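Local coordinates for HMG box-containing protein 1 (Homo sapiens, PDB 3QVE), which represses transcription by binding the promoters of target genes, helps regulate the cell cycle and the Wnt pathway, and is represented here by its AXH domain, at residues T7-H10 against C11-K14; V91-K94 against L95-F99; V130-P133 against P134-D138. One frame throughout, in Å; residues are numbered along the deposited sequence.

Interaction 1: T7-H10 against C11-K14; sequences TVWH and CFLK
The side chains of Trp-9 and Phe-12 lie alongside each other and point the same way, touching through the six-membered part of the indole: CE3 of Trp-9 is 3.9 Å from CD2 of Phe-12, which comes in obliquely. The indole is swung into place by CG standing anti to the backbone N of Trp-9 (chi1 173°). CB of His-10 rests 3.6 Å above one face of the indole plane, toward its rim, and the sulfur SG of Cys-11 sits 3.8 Å above the plane of the Phe-12 ring, over its centre. The imidazole of His-10 turns its edge to that sulfur, ND1 lying 3.6 Å from SG of Cys-11, while NE2 bonds to the carbonyl of Gly-55. At the open end of the loop the side chains of Thr-7 and Leu-13 cross, CG2 of Thr-7 lying 3.7 Å from CD2 of Leu-13.

Two backbone bonds fix this arrangement. Val-8 N donates to Phe-12 O at 2.7 Å, almost straight (168° at the hydrogen), and Phe-12 N donates to Trp-9 O at 3.0 Å. Phe-34 of helix 31-37 meets the indole edge-to-face, whereas Leu-89 and Val-91 of strand 89-94 touch the Phe-12 ring. Residues Trp-9 to Phe-12 form a type II' beta turn, with His-10 at its second position in a positive-phi backbone conformation (phi 55°). Val-8 and Trp-9 both face Phe-12, a classic beta bulge next to the type II' turn.

Interaction 2: V91-K94 against L95-F99; sequences VECK and LDHPF
Cys-93 and His-97 meet through side chains that both point across the bend. Among the nonpolar contacts, CB of Cys-93 lies 3.8 Å from CD2 of His-97, approaching the imidazole obliquely, and SG of Cys-93 is the same 3.8 Å from CB of His-97. The sulfur is placed by chi1 of 70°, which sets it between the backbone N and the carbonyl carbon of Cys-93. It also comes within 4.4 Å of CZ of Phe-99, at the edge of that ring and near its plane. One face of the same phenyl ring receives the imidazole, with ND1 of His-97 standing 3.5 Å above the plane toward the rim.

The hydrogen bonds belong to the bend itself. Lys-94 O accepts from His-97 N at 3.1 Å (161° at the hydrogen), closing a type I beta turn. Beyond it, His-97 ND1 donates to Pro-98 O at 3.0 Å, a more bent bond of 134°.

Of the charged groups, the Asp-96 carboxylate meets the aliphatic root of the lysine: its OD1 is 3.7 Å from CB of Lys-94. The ammonium end leads away to a long, weak ion pair with Glu-72.

The two imidazole nitrogens have different roles. ND1 donates a hydrogen bond to the carbonyl of Pro-98, while NE2 lies toward the backbone N-H of Leu-13 as a probable acceptor. This pairing is consistent with a neutral ring protonated on ND1, held in its rotation from both ends while sulfur and phenyl pack around it.

Interaction 3: V130-P133 against P134-D138; sequences VCLP and PGHPD. With EDO (1,2-ethanediol), chain O.
Leu-132, which follows Cys-131, lays its side chain against His-136. Its CB starts the contact loosely, 4.2 Å from CB of His-136. CG stands anti to the carbonyl carbon (chi1 -59°), and from there the two methyl groups part. CD2 stands over the imidazole, 3.7 Å from the ring centroid and only 1° off the ring normal, so all five ring atoms lie at nearly equal distance from it: a centred CH-pi contact. CD1 turns toward Asp-138, 3.4 Å from its O and 3.8 Å from its CB.

The imidazole under that methyl is fixed on other sides too. Pro-137 CD lies 3.2 Å above its opposite face, near the rim, and ND1 of His-136 accepts the backbone N-H of Asp-138 at 3.0 Å (167°), the donor somewhat tilted from the ring plane. Without the ring, as with an alanine here, the Asp-138 N-H would probably lose this acceptor and CD2 of Leu-132 the flat surface it rests on.

The backbone supports the pairing: His-136 N donates to Pro-133 O at 3.2 Å, closing a type II beta turn in which Gly-135 adopts positive phi. A 1,2-ethanediol, probably from the crystallisation liquor, donates a weak hydrogen bond to Asp-138 O and also bonds Asn-103 N.

At the surface, the loop leaves strand 130-131, an outermost strand that pairs with strand 59-69 through Cys-131 and Leu-59. Leu-132 bonds by its backbone to Tyr-100 of strand 98-101, and the Asp-138 carboxylate forms a salt bridge with Lys-102 just beyond that strand.

Overall arrangement
All three contacts are local turns met in series along the chain, so none nests within or crosses another. Interaction 1 closes first, in the loop before strand 17-20, and packs against helix 31-37. Interaction 2 then bends the chain from strand 89-94 of the six-stranded sheet into strand 98-101 of the smaller one; it meets interaction 1 where Leu-13 CD1 lies 3.7 Å from Pro-98 CD. Interaction 3 closes last, after strand 130-131. Its Pro-134 CD comes 3.3 Å from His-10 O, and its Cys-131 SG 3.8 Å from Phe-99 CB. The N-terminal loop thus touches both later turns, tying the two sheets and the C-terminal tail together.

Interaction 1: T7-H10 against C11-K14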
loop_
_atom_site.group_PDB
_atom_site.type_symbol
_atom_site.label_atom_id
_atom_site.label_comp_id
_atom_site.label_asym_id
_atom_site.label_seq_id
_atom_site.Cartn_x
_atom_site.Cartn_y
_atom_site.Cartn_z
ATOM N N THR A 7 10.681 -1.896 0.269
ATOM C CA THR A 7 9.614 -0.948 0.029
ATOM C C THR A 7 10.186 0.341 -0.522
ATOM O O THR A 7 11.327 0.682 -0.235
ATOM C CB THR A 7 8.874 -0.663 1.323
ATOM O OG1 THR A 7 9.827 -0.316 2.332
ATOM C CG2 THR A 7 8.091 -1.904 1.773
ATOM N N VAL A 8 9.399 1.055 -1.314
ATOM C CA VAL A 8 9.838 2.336 -1.861
ATOM C C VAL A 8 9.388 3.495 -0.976
ATOM O O VAL A 8 10.154 4.387 -0.685
ATOM C CB VAL A 8 9.287 2.530 -3.292
ATOM C CG1 VAL A 8 9.707 3.944 -3.847
ATOM C CG2 VAL A 8 9.846 1.448 -4.181
ATOM N N TRP A 9 8.132 3.482 -0.565
ATOM C CA TRP A 9 7.554 4.535 0.275
ATOM C C TRP A 9 6.414 3.905 1.077
ATOM O O TRP A 9 5.585 3.181 0.504
ATOM C CB TRP A 9 7.000 5.706 -0.570
ATOM C CG TRP A 9 6.290 6.647 0.292
ATOM C CD1 TRP A 9 6.870 7.592 1.131
ATOM C CD2 TRP A 9 4.872 6.738 0.511
ATOM N NE1 TRP A 9 5.900 8.244 1.823
ATOM C CE2 TRP A 9 4.671 7.736 1.491
ATOM C CE3 TRP A 9 3.764 6.090 -0.028
ATOM C CZ2 TRP A 9 3.414 8.118 1.914
ATOM C CZ3 TRP A 9 2.488 6.464 0.411
ATOM C CH2 TRP A 9 2.331 7.463 1.369
ATOM N N HIS A 10 6.390 4.152 2.384
ATOM C CA HIS A 10 5.426 3.524 3.293
ATOM C C HIS A 10 5.562 2.006 3.106
ATOM O O HIS A 10 6.682 1.526 2.989
ATOM C CB HIS A 10 4.015 4.028 3.022
ATOM C CG HIS A 10 3.028 3.768 4.116
ATOM N ND1 HIS A 10 2.412 2.540 4.319
ATOM C CD2 HIS A 10 2.511 4.606 5.049
ATOM C CE1 HIS A 10 1.572 2.644 5.326
ATOM N NE2 HIS A 10 1.608 3.886 5.780
ATOM N N CYS A 11 4.463 1.253 3.023
ATOM C CA CYS A 11 4.543 -0.206 2.810
ATOM C C CYS A 11 4.583 -0.606 1.327
ATOM O O CYS A 11 4.533 -1.777 1.004
ATOM C CB CYS A 11 3.315 -0.875 3.432
ATOM S SG CYS A 11 1.748 -0.515 2.636
ATOM N N PHE A 12 4.653 0.361 0.421
ATOM C CA PHE A 12 4.464 0.125 -1.018
ATOM C C PHE A 12 5.714 -0.277 -1.797
ATOM O O PHE A 12 6.782 0.343 -1.696
ATOM C CB PHE A 12 3.735 1.319 -1.655
ATOM C CG PHE A 12 2.383 1.527 -1.049
ATOM C CD1 PHE A 12 1.363 0.619 -1.296
ATOM C CD2 PHE A 12 2.137 2.591 -0.221
ATOM C CE1 PHE A 12 0.164 0.768 -0.720
ATOM C CE2 PHE A 12 0.917 2.792 0.327
ATOM C CZ PHE A 12 -0.076 1.874 0.115
ATOM N N LEU A 13 5.557 -1.337 -2.593
ATOM C CA LEU A 13 6.639 -1.880 -3.401
ATOM C C LEU A 13 6.753 -1.179 -4.762
ATOM O O LEU A 13 5.828 -0.473 -5.232
ATOM C CB LEU A 13 6.430 -3.386 -3.599
ATOM C CG LEU A 13 6.294 -4.227 -2.321
ATOM C CD1 LEU A 13 6.394 -5.724 -2.578
ATOM C CD2 LEU A 13 7.277 -3.833 -1.295
ATOM N N LYS A 14 7.903 -1.416 -5.393
ATOM C CA LYS A 14 8.196 -0.929 -6.719
ATOM C C LYS A 14 7.060 -1.279 -7.670
ATOM O O LYS A 14 6.525 -2.401 -7.636
ATOM C CB LYS A 14 9.474 -1.581 -7.191
ATOM C CG LYS A 14 9.885 -1.233 -8.642
ATOM C CD LYS A 14 11.268 -1.760 -8.900
ATOM C CE LYS A 14 11.729 -1.492 -10.336
ATOM N NZ LYS A 14 11.892 -0.050 -10.624
#

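Interaction 2: V91-K94 against L95-F99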
loop_
_atom_site.group_PDB
_atom_site.type_symbol
_atom_site.label_atom_id
_atom_site.label_comp_id
_atom_site.label_asym_id
_atom_site.label_seq_id
_atom_site.Cartn_x
_atom_site.Cartn_y
_atom_site.Cartn_z
ATOM N N VAL A 91 -4.326 3.730 -4.532
ATOM C CA VAL A 91 -3.125 3.202 -5.139
ATOM C C VAL A 91 -3.500 2.184 -6.187
ATOM O O VAL A 91 -4.585 1.590 -6.136
ATOM C CB VAL A 91 -2.147 2.521 -4.102
ATOM C CG1 VAL A 91 -1.887 3.429 -2.908
ATOM C CG2 VAL A 91 -2.656 1.198 -3.652
ATOM N N GLU A 92 -2.600 1.997 -7.146
ATOM C CA GLU A 92 -2.621 0.849 -8.034
ATOM C C GLU A 92 -1.439 -0.022 -7.660
ATOM O O GLU A 92 -0.331 0.484 -7.536
ATOM C CB GLU A 92 -2.472 1.298 -9.469
ATOM C CG GLU A 92 -2.607 0.216 -10.500
ATOM C CD GLU A 92 -1.921 0.585 -11.795
ATOM O OE1 GLU A 92 -2.648 1.074 -12.692
ATOM O OE2 GLU A 92 -0.675 0.393 -11.916
ATOM N N CYS A 93 -1.650 -1.312 -7.432
ATOM C CA CYS A 93 -0.525 -2.173 -7.070
ATOM C C CYS A 93 -0.670 -3.530 -7.740
ATOM O O CYS A 93 -1.715 -3.867 -8.264
ATOM C CB CYS A 93 -0.441 -2.279 -5.563
ATOM S SG CYS A 93 -1.737 -3.183 -4.875
ATOM N N LYS A 94 0.399 -4.310 -7.746
ATOM C CA LYS A 94 0.350 -5.650 -8.323
ATOM C C LYS A 94 -0.512 -6.593 -7.464
ATOM O O LYS A 94 -0.664 -6.370 -6.270
ATOM C CB LYS A 94 1.760 -6.217 -8.487
ATOM C CG LYS A 94 2.718 -5.362 -9.285
ATOM C CD LYS A 94 2.183 -5.010 -10.673
ATOM C CE LYS A 94 3.126 -4.073 -11.460
ATOM N NZ LYS A 94 2.495 -2.784 -11.749
ATOM N N LEU A 95 -1.060 -7.637 -8.082
ATOM C CA LEU A 95 -1.958 -8.575 -7.392
ATOM C C LEU A 95 -1.275 -9.278 -6.242
ATOM O O LEU A 95 -1.934 -9.643 -5.291
ATOM C CB LEU A 95 -2.492 -9.632 -8.349
ATOM C CG LEU A 95 -3.277 -9.268 -9.600
ATOM C CD1 LEU A 95 -3.949 -10.526 -10.277
ATOM C CD2 LEU A 95 -4.322 -8.244 -9.299
ATOM N N ASP A 96 0.045 -9.433 -6.330
ATOM C CA ASP A 96 0.828 -10.137 -5.328
ATOM C C ASP A 96 1.397 -9.209 -4.222
ATOM O O ASP A 96 2.183 -9.666 -3.389
ATOM C CB ASP A 96 2.010 -10.836 -6.024
ATOM C CG ASP A 96 2.851 -9.865 -6.796
ATOM O OD1 ASP A 96 3.204 -8.813 -6.235
ATOM O OD2 ASP A 96 3.122 -10.138 -7.969
ATOM N N HIS A 97 0.991 -7.943 -4.195
ATOM C CA HIS A 97 1.469 -6.984 -3.172
ATOM C C HIS A 97 1.073 -7.489 -1.763
ATOM O O HIS A 97 -0.096 -7.732 -1.490
ATOM C CB HIS A 97 0.888 -5.576 -3.409
ATOM C CG HIS A 97 1.680 -4.478 -2.787
ATOM N ND1 HIS A 97 1.811 -4.336 -1.424
ATOM C CD2 HIS A 97 2.423 -3.489 -3.344
ATOM C CE1 HIS A 97 2.596 -3.300 -1.162
ATOM N NE2 HIS A 97 2.971 -2.762 -2.309
ATOM N N PRO A 98 2.062 -7.670 -0.873
ATOM C CA PRO A 98 1.788 -8.069 0.516
ATOM C C PRO A 98 1.538 -6.874 1.431
ATOM O O PRO A 98 2.013 -5.766 1.149
ATOM C CB PRO A 98 3.076 -8.752 0.922
ATOM C CG PRO A 98 4.142 -7.984 0.189
ATOM C CD PRO A 98 3.500 -7.564 -1.129
ATOM N N PHE A 99 0.751 -7.085 2.479
ATOM C CA PHE A 99 0.443 -6.030 3.440
ATOM C C PHE A 99 0.619 -6.632 4.817
ATOM O O PHE A 99 0.253 -7.789 5.019
ATOM C CB PHE A 99 -0.977 -5.528 3.264
ATOM C CG PHE A 99 -1.206 -4.882 1.949
ATOM C CD1 PHE A 99 -0.793 -3.563 1.729
ATOM C CD2 PHE A 99 -1.714 -5.628 0.883
ATOM C CE1 PHE A 99 -0.975 -2.951 0.508
ATOM C CE2 PHE A 99 -1.878 -5.037 -0.333
ATOM C CZ PHE A 99 -1.507 -3.683 -0.527
#

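Interaction 3: V130-P133 against P134-D138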
loop_
_atom_site.group_PDB
_atom_site.type_symbol
_atom_site.label_atom_id
_atom_site.label_comp_id
_atom_site.label_asym_id
_atom_site.label_seq_id
_atom_site.Cartn_x
_atom_site.Cartn_y
_atom_site.Cartn_z
ATOM N N VAL A 130 -5.877 -2.692 8.786
ATOM C CA VAL A 130 -4.977 -1.570 8.908
ATOM C C VAL A 130 -3.598 -2.043 8.489
ATOM O O VAL A 130 -2.956 -2.888 9.153
ATOM C CB VAL A 130 -4.993 -0.980 10.329
ATOM C CG1 VAL A 130 -3.882 0.104 10.480
ATOM C CG2 VAL A 130 -6.409 -0.445 10.673
ATOM N N CYS A 131 -3.146 -1.487 7.375
ATOM C CA CYS A 131 -1.905 -1.884 6.752
ATOM C C CYS A 131 -0.772 -0.978 7.292
ATOM O O CYS A 131 -0.786 0.246 7.106
ATOM C CB CYS A 131 -2.061 -1.771 5.248
ATOM S SG CYS A 131 -3.334 -2.898 4.638
ATOM N N LEU A 132 0.229 -1.595 7.919
ATOM C CA LEU A 132 1.262 -0.863 8.624
ATOM C C LEU A 132 2.483 -0.639 7.736
ATOM O O LEU A 132 2.797 -1.474 6.902
ATOM C CB LEU A 132 1.695 -1.625 9.878
ATOM C CG LEU A 132 0.641 -1.928 10.928
ATOM C CD1 LEU A 132 1.290 -2.718 12.125
ATOM C CD2 LEU A 132 -0.027 -0.624 11.393
ATOM N N PRO A 133 3.150 0.514 7.908
ATOM C CA PRO A 133 4.421 0.774 7.290
ATOM C C PRO A 133 5.569 0.091 8.017
ATOM O O PRO A 133 5.452 -0.171 9.190
ATOM C CB PRO A 133 4.553 2.286 7.434
ATOM C CG PRO A 133 3.868 2.624 8.691
ATOM C CD PRO A 133 2.702 1.651 8.747
ATOM N N PRO A 134 6.685 -0.168 7.332
ATOM C CA PRO A 134 7.840 -0.755 7.996
ATOM C C PRO A 134 8.294 0.143 9.136
ATOM O O PRO A 134 8.147 1.354 9.041
ATOM C CB PRO A 134 8.909 -0.821 6.896
ATOM C CG PRO A 134 8.359 -0.130 5.689
ATOM C CD PRO A 134 6.884 0.012 5.883
ATOM N N GLY A 135 8.773 -0.445 10.230
ATOM C CA GLY A 135 9.170 0.365 11.404
ATOM C C GLY A 135 8.027 0.944 12.257
ATOM O O GLY A 135 8.262 1.761 13.146
ATOM N N HIS A 136 6.780 0.565 11.978
ATOM C CA HIS A 136 5.701 0.889 12.880
ATOM C C HIS A 136 5.958 0.030 14.142
ATOM O O HIS A 136 6.402 -1.099 14.032
ATOM C CB HIS A 136 4.367 0.502 12.260
ATOM C CG HIS A 136 3.185 0.918 13.055
ATOM N ND1 HIS A 136 2.663 0.150 14.078
ATOM C CD2 HIS A 136 2.417 2.030 12.986
ATOM C CE1 HIS A 136 1.639 0.792 14.618
ATOM N NE2 HIS A 136 1.447 1.919 13.954
ATOM N N PRO A 137 5.630 0.522 15.330
ATOM C CA PRO A 137 5.902 -0.336 16.502
ATOM C C PRO A 137 5.217 -1.718 16.492
ATOM O O PRO A 137 5.731 -2.641 17.077
ATOM C CB PRO A 137 5.383 0.492 17.686
ATOM C CG PRO A 137 5.104 1.844 17.182
ATOM C CD PRO A 137 5.030 1.814 15.687
ATOM N N ASP A 138 4.103 -1.882 15.782
ATOM C CA ASP A 138 3.407 -3.146 15.759
ATOM C C ASP A 138 3.704 -3.940 14.504
ATOM O O ASP A 138 2.950 -4.890 14.200
ATOM C CB ASP A 138 1.901 -2.884 15.848
ATOM C CG ASP A 138 1.531 -2.084 17.092
ATOM O OD1 ASP A 138 2.040 -2.445 18.142
ATOM O OD2 ASP A 138 0.740 -1.131 17.028
HETATM C C1 EDO O . 0.955 -7.351 14.129
HETATM O O1 EDO O . 0.190 -6.339 14.808
HETATM C C2 EDO O . 1.058 -8.652 14.913
HETATM O O2 EDO O . 0.367 -9.684 14.210
#